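Local coordinates for PBP domain-containing protein (Vibrio parahaemolyticus, PDB 3MUQ) that is of unknown function but belongs to the periplasmic-binding-protein (PBP) superfamily and so probably binds a small ligand or anion outside the inner membrane, at residues Q152-G155 with P156-M160; R172-W175 with L176-N180. All coordinates share one frame; numbering follows the deposited sequence.

Overall arrangement
The two contacts lie in series along the chain and belong to two neighbouring helices: interaction 1 covers the N-cap and the opening turns of helix 154-163, and interaction 2 spans helix 172-178, with strand 168-171 between the two helices. Their centres are 11 Å apart and lie 19 and 18 Å from the centre of the chain, on the same side of it. The helices touch directly. Met154 CG is 3.5 Å from Thr174 OG1, Gly155 CA is 3.5 Å from Tyr178 CZ, and Leu158 CD1 packs 3.8 Å from Thr174 CG2. No ligand site is established here, although in PBP-type relatives helix N-termini commonly face the bound anion.

Interaction 1 of 2, residues Q152-G155 with P156-M160; sequences QGMG and PTLNM
Thr157 N and Thr157 OG1 both donate to Gly153 O, the carbonyl of the N-cap residue that precedes helix 154-163, and i to i+4 bonds continue the turn through Leu158 N to Met154 O (2.9 Å, N-H...O angle 167°) and Asn159 N to Gly155 O. Gly153 O is thus gripped twice by one residue. Thr157 N lies 3.0 Å from it, tilted from the carbonyl plane, while Thr157 OG1 approaches Gly153 O to 2.7 Å, standing 37° out of that plane on the opposite face. The hydroxyl sits beside its own backbone N (chi1 -64°), which turns it back toward the preceding turn; this bond satisfies a buried side-chain oxygen within the helix itself. Pro156 lies in the first turn, where the ring nitrogen, having no hydrogen, costs the helix no bond. The Pro156 ring faces back along the chain: its CD is 3.5 Å from Gly153 O, and its CB meets Gln152 CB at 3.8 Å on the exposed side. On the inner side the selenomethionine Met154 bends at chi2 and chi3 and brings its terminal methyl back over the helix. CE of Met154 lies 4.0 Å from both Thr157 CG2 and Leu158 CG, and the Met154 side chain runs obliquely to each. Thr157 and Leu158 pack on Thr168, and Met154 on Ser170, of strand 168-171; Thr157 also packs on Ile119 of strand 118-120. Farther along, Asn159 CG comes within 3.4 Å of Gly155 O, but the angle is too poor for Asn159 ND2 to hydrogen-bond that oxygen.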
ATOM      1  N   GLN A 152      19.942   7.300  14.280  1.00 26.54           N
ATOM      2  CA  GLN A 152      19.165   8.356  13.630  1.00 24.35           C
ATOM      3  C   GLN A 152      18.257   7.762  12.543  1.00 21.15           C
ATOM      4  O   GLN A 152      18.374   6.594  12.199  1.00 19.12           O
ATOM      5  CB  GLN A 152      20.107   9.403  12.992  1.00 28.42           C
ATOM      6  CG  GLN A 152      20.996  10.187  13.966  1.00 38.26           C
ATOM      7  CD  GLN A 152      20.213  11.099  14.907  1.00 48.61           C
ATOM      8  OE1 GLN A 152      19.049  11.415  14.661  1.00 53.08           O
ATOM      9  NE2 GLN A 152      20.858  11.530  15.991  1.00 52.07           N
ATOM     10  N   GLY A 153      17.362   8.574  11.998  1.00 18.69           N
ATOM     11  CA  GLY A 153      16.486   8.118  10.937  1.00 21.83           C
ATOM     12  C   GLY A 153      17.183   7.932   9.597  1.00 24.04           C
ATOM     13  O   GLY A 153      18.401   8.104   9.467  1.00 22.50           O
HETATM   14  N   MSE A 154      16.399   7.571   8.591  1.00 20.14           N
HETATM   15  CA  MSE A 154      16.934   7.267   7.266  1.00 20.29           C
HETATM   16  C   MSE A 154      17.605   8.494   6.620  1.00 17.88           C
HETATM   17  O   MSE A 154      18.716   8.404   6.096  1.00 14.79           O
HETATM   18  CB  MSE A 154      15.814   6.728   6.361  1.00 13.79           C
HETATM   19  CG  MSE A 154      16.303   6.072   5.078  1.00 15.47           C
HETATM   20 SE   MSE A 154      17.322   4.467   5.485  0.82 28.08          SE
HETATM   21  CE  MSE A 154      19.130   5.093   5.080  1.00 17.48           C
ATOM     22  N   GLY A 155      16.914   9.632   6.642  1.00 16.33           N
ATOM     23  CA  GLY A 155      17.446  10.856   6.055  1.00 16.21           C
ATOM     24  C   GLY A 155      18.788  11.282   6.651  1.00 16.36           C
ATOM     25  O   GLY A 155      19.760  11.468   5.931  1.00 18.07           O
ATOM     26  N   PRO A 156      18.840  11.457   7.978  1.00 18.41           N
ATOM     27  CA  PRO A 156      20.100  11.825   8.645  1.00 12.64           C
ATOM     28  C   PRO A 156      21.196  10.782   8.396  1.00 17.33           C
ATOM     29  O   PRO A 156      22.358  11.146   8.254  1.00 18.14           O
ATOM     30  CB  PRO A 156      19.714  11.861  10.129  1.00  9.84           C
ATOM     31  CG  PRO A 156      18.218  12.264  10.083  1.00 17.53           C
ATOM     32  CD  PRO A 156      17.688  11.483   8.901  1.00 18.02           C
ATOM     33  N   THR A 157      20.822   9.509   8.351  1.00 14.89           N
ATOM     34  CA  THR A 157      21.756   8.439   8.000  1.00 11.43           C
ATOM     35  C   THR A 157      22.336   8.670   6.602  1.00 14.62           C
ATOM     36  O   THR A 157      23.547   8.618   6.427  1.00 19.62           O
ATOM     37  CB  THR A 157      21.092   7.047   8.125  1.00 16.21           C
ATOM     38  OG1 THR A 157      20.750   6.829   9.495  1.00 15.76           O
ATOM     39  CG2 THR A 157      22.040   5.932   7.670  1.00  9.28           C
ATOM     40  N   LEU A 158      21.481   8.960   5.619  1.00 14.58           N
ATOM     41  CA  LEU A 158      21.982   9.343   4.290  1.00 12.32           C
ATOM     42  C   LEU A 158      22.930  10.563   4.328  1.00 15.23           C
ATOM     43  O   LEU A 158      24.002  10.550   3.701  1.00 13.45           O
ATOM     44  CB  LEU A 158      20.820   9.587   3.308  1.00 11.65           C
ATOM     45  CG  LEU A 158      20.082   8.310   2.861  1.00 15.22           C
ATOM     46  CD1 LEU A 158      18.770   8.645   2.130  1.00 16.71           C
ATOM     47  CD2 LEU A 158      20.971   7.405   2.000  1.00 15.33           C
ATOM     48  N   ASN A 159      22.529  11.622   5.040  1.00 12.43           N
ATOM     49  CA  ASN A 159      23.356  12.822   5.163  1.00 13.70           C
ATOM     50  C   ASN A 159      24.715  12.466   5.739  1.00 18.49           C
ATOM     51  O   ASN A 159      25.745  12.976   5.301  1.00 19.05           O
ATOM     52  CB  ASN A 159      22.680  13.888   6.053  1.00 15.95           C
ATOM     53  CG  ASN A 159      21.397  14.437   5.436  1.00 19.99           C
ATOM     54  OD1 ASN A 159      21.262  14.486   4.215  1.00 20.15           O
ATOM     55  ND2 ASN A 159      20.449  14.854   6.285  1.00 20.97           N
HETATM   56  N   MSE A 160      24.713  11.572   6.720  1.00 14.52           N
HETATM   57  CA  MSE A 160      25.964  11.131   7.325  1.00 19.30           C
HETATM   58  C   MSE A 160      26.815  10.366   6.303  1.00 17.05           C
HETATM   59  O   MSE A 160      28.018  10.590   6.187  1.00 18.75           O
HETATM   60  CB  MSE A 160      25.690  10.273   8.573  1.00 18.73           C
HETATM   61  CG  MSE A 160      26.928  10.009   9.430  1.00 26.65           C
HETATM   62 SE   MSE A 160      27.703  11.679  10.166  0.63 36.98          SE
HETATM   63  CE  MSE A 160      26.113  12.301  11.043  1.00 15.52           C
TER

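Interaction 2 of 2, residues R172-W175 with L176-N180; sequences RGTW and LAYQN
Trp175 and Gln179 make the close side-chain contact of this helix. Gln179 CB sits over one face of the indole, 3.8 Å from the centroid of the Trp175 six-membered ring and 15° off its normal, a CH-pi contact. With CG placed between backbone N and carbonyl carbon, the extended Gln179 chain carries its amide past the ring, the two planes 51° apart. Leu176 CD2 adds an apolar contact 3.9 Å from Trp175 CD1.

The backbone is firm at its start, where Leu176 N reaches Arg172 O at 2.9 Å, and slackens at its end: the bond from Gln179 N to Trp175 O is weak, with an N-H...O angle of 119°. Against the buried Trp175 ring stands the partly exposed side of Arg172, Leu176 and Gln179. There a water accepts from Trp175 NE1 at 2.6 Å and donates to Gln179 OE1 at 2.7 Å, and the second subunit approaches: its Asp31 O bonds Gln179 NE2 and its Trp222 packs on Leu176. Arg172 CG lies 4.0 Å from Leu176 CD1, the two side chains crossing obliquely. Separately, Thr174 and Tyr178 lie side by side, Thr174 CG2 3.8 Å from Tyr178 CD1.

Arg172 is salt-bridged through NE to Asp85, and Thr174 OG1 is bonded to Asp171. Trp175 is buried against Ile186 of strand 185-188 and Val89 of strand 78-90, whereas Thr174 and Tyr178 face helix 154-163.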
ATOM      1  N   ARG A 172      14.357   2.801  -1.114  1.00 13.60           N
ATOM      2  CA  ARG A 172      14.477   3.628  -2.313  1.00 14.28           C
ATOM      3  C   ARG A 172      13.791   4.997  -2.181  1.00 14.55           C
ATOM      4  O   ARG A 172      14.253   5.996  -2.737  1.00 19.12           O
ATOM      5  CB  ARG A 172      13.942   2.902  -3.553  1.00 11.96           C
ATOM      6  CG  ARG A 172      14.403   3.563  -4.873  1.00 16.43           C
ATOM      7  CD  ARG A 172      13.833   2.866  -6.126  1.00 15.05           C
ATOM      8  NE  ARG A 172      14.051   1.419  -6.113  1.00 19.11           N
ATOM      9  CZ  ARG A 172      15.062   0.817  -6.734  1.00 18.19           C
ATOM     10  NH1 ARG A 172      15.939   1.543  -7.414  1.00 20.07           N
ATOM     11  NH2 ARG A 172      15.207  -0.503  -6.660  1.00 19.52           N
ATOM     12  N   GLY A 173      12.670   5.037  -1.475  1.00 16.83           N
ATOM     13  CA  GLY A 173      11.944   6.290  -1.309  1.00 14.25           C
ATOM     14  C   GLY A 173      12.765   7.419  -0.693  1.00 19.03           C
ATOM     15  O   GLY A 173      12.753   8.563  -1.174  1.00 15.49           O
ATOM     16  N   THR A 174      13.457   7.120   0.399  1.00 13.11           N
ATOM     17  CA  THR A 174      14.187   8.169   1.082  1.00 19.50           C
ATOM     18  C   THR A 174      15.343   8.587   0.183  1.00 17.82           C
ATOM     19  O   THR A 174      15.644   9.777   0.043  1.00 17.47           O
ATOM     20  CB  THR A 174      14.675   7.731   2.479  1.00 14.33           C
ATOM     21  OG1 THR A 174      13.580   7.135   3.182  1.00 20.67           O
ATOM     22  CG2 THR A 174      15.176   8.952   3.278  1.00 14.21           C
ATOM     23  N   TRP A 175      15.948   7.602  -0.467  1.00 15.72           N
ATOM     24  CA  TRP A 175      17.035   7.859  -1.415  1.00 15.79           C
ATOM     25  C   TRP A 175      16.624   8.856  -2.497  1.00 17.80           C
ATOM     26  O   TRP A 175      17.354   9.792  -2.784  1.00 22.82           O
ATOM     27  CB  TRP A 175      17.490   6.562  -2.092  1.00 15.53           C
ATOM     28  CG  TRP A 175      18.262   6.843  -3.350  1.00 13.17           C
ATOM     29  CD1 TRP A 175      17.884   6.563  -4.634  1.00 21.39           C
ATOM     30  CD2 TRP A 175      19.517   7.513  -3.438  1.00 17.51           C
ATOM     31  NE1 TRP A 175      18.849   7.001  -5.516  1.00 19.26           N
ATOM     32  CE2 TRP A 175      19.859   7.589  -4.805  1.00 19.89           C
ATOM     33  CE3 TRP A 175      20.397   8.046  -2.489  1.00 21.81           C
ATOM     34  CZ2 TRP A 175      21.044   8.180  -5.247  1.00 20.78           C
ATOM     35  CZ3 TRP A 175      21.572   8.629  -2.930  1.00 28.55           C
ATOM     36  CH2 TRP A 175      21.886   8.685  -4.298  1.00 25.68           C
ATOM     37  N   LEU A 176      15.453   8.647  -3.096  1.00 17.48           N
ATOM     38  CA  LEU A 176      15.001   9.504  -4.199  1.00 21.93           C
ATOM     39  C   LEU A 176      14.725  10.930  -3.741  1.00 20.53           C
ATOM     40  O   LEU A 176      15.029  11.891  -4.457  1.00 18.76           O
ATOM     41  CB  LEU A 176      13.747   8.929  -4.880  1.00 20.43           C
ATOM     42  CG  LEU A 176      13.909   7.577  -5.573  1.00 21.37           C
ATOM     43  CD1 LEU A 176      12.545   6.976  -5.970  1.00 17.59           C
ATOM     44  CD2 LEU A 176      14.811   7.723  -6.791  1.00 21.74           C
ATOM     45  N   ALA A 177      14.136  11.065  -2.556  1.00 15.83           N
ATOM     46  CA  ALA A 177      13.844  12.394  -2.010  1.00 23.90           C
ATOM     47  C   ALA A 177      15.106  13.167  -1.658  1.00 24.73           C
ATOM     48  O   ALA A 177      15.107  14.392  -1.711  1.00 21.91           O
ATOM     49  CB  ALA A 177      12.931  12.303  -0.784  1.00 19.67           C
ATOM     50  N   TYR A 178      16.169  12.453  -1.290  1.00 23.38           N
ATOM     51  CA  TYR A 178      17.401  13.093  -0.816  1.00 22.01           C
ATOM     52  C   TYR A 178      18.534  13.192  -1.859  1.00 20.45           C
ATOM     53  O   TYR A 178      19.497  13.930  -1.664  1.00 24.42           O
ATOM     54  CB  TYR A 178      17.930  12.356   0.427  1.00 19.33           C
ATOM     55  CG  TYR A 178      17.281  12.757   1.739  1.00 24.53           C
ATOM     56  CD1 TYR A 178      15.950  12.446   2.007  1.00 24.52           C
ATOM     57  CD2 TYR A 178      18.003  13.433   2.721  1.00 29.32           C
ATOM     58  CE1 TYR A 178      15.350  12.804   3.211  1.00 15.15           C
ATOM     59  CE2 TYR A 178      17.408  13.799   3.933  1.00 24.93           C
ATOM     60  CZ  TYR A 178      16.084  13.478   4.164  1.00 22.78           C
ATOM     61  OH  TYR A 178      15.479  13.822   5.351  1.00 30.65           O
ATOM     62  N   GLN A 179      18.435  12.453  -2.959  1.00 23.29           N
ATOM     63  CA  GLN A 179      19.587  12.300  -3.853  1.00 18.28           C
ATOM     64  C   GLN A 179      20.129  13.645  -4.340  1.00 20.83           C
ATOM     65  O   GLN A 179      21.334  13.799  -4.541  1.00 25.56           O
ATOM     66  CB  GLN A 179      19.241  11.398  -5.038  1.00 19.14           C
ATOM     67  CG  GLN A 179      18.106  11.950  -5.894  1.00 24.99           C
ATOM     68  CD  GLN A 179      17.720  11.018  -7.011  1.00 26.37           C
ATOM     69  OE1 GLN A 179      18.569  10.344  -7.593  1.00 25.98           O
ATOM     70  NE2 GLN A 179      16.428  10.973  -7.322  1.00 21.74           N
ATOM     71  N   ASN A 180      19.249  14.624  -4.494  1.00 19.35           N
ATOM     72  CA  ASN A 180      19.656  15.934  -5.002  1.00 29.79           C
ATOM     73  C   ASN A 180      20.704  16.623  -4.119  1.00 27.97           C
ATOM     74  O   ASN A 180      21.436  17.498  -4.580  1.00 24.51           O
ATOM     75  CB  ASN A 180      18.435  16.845  -5.192  1.00 39.49           C
ATOM     76  CG  ASN A 180      17.881  17.383  -3.862  1.00 57.38           C
ATOM     77  OD1 ASN A 180      17.165  16.683  -3.134  1.00 58.73           O
ATOM     78  ND2 ASN A 180      18.208  18.640  -3.552  1.00 62.06           N
TER
HETATM   79  O   HOH W   1      18.897   7.664  -8.036  1.00 41.82           O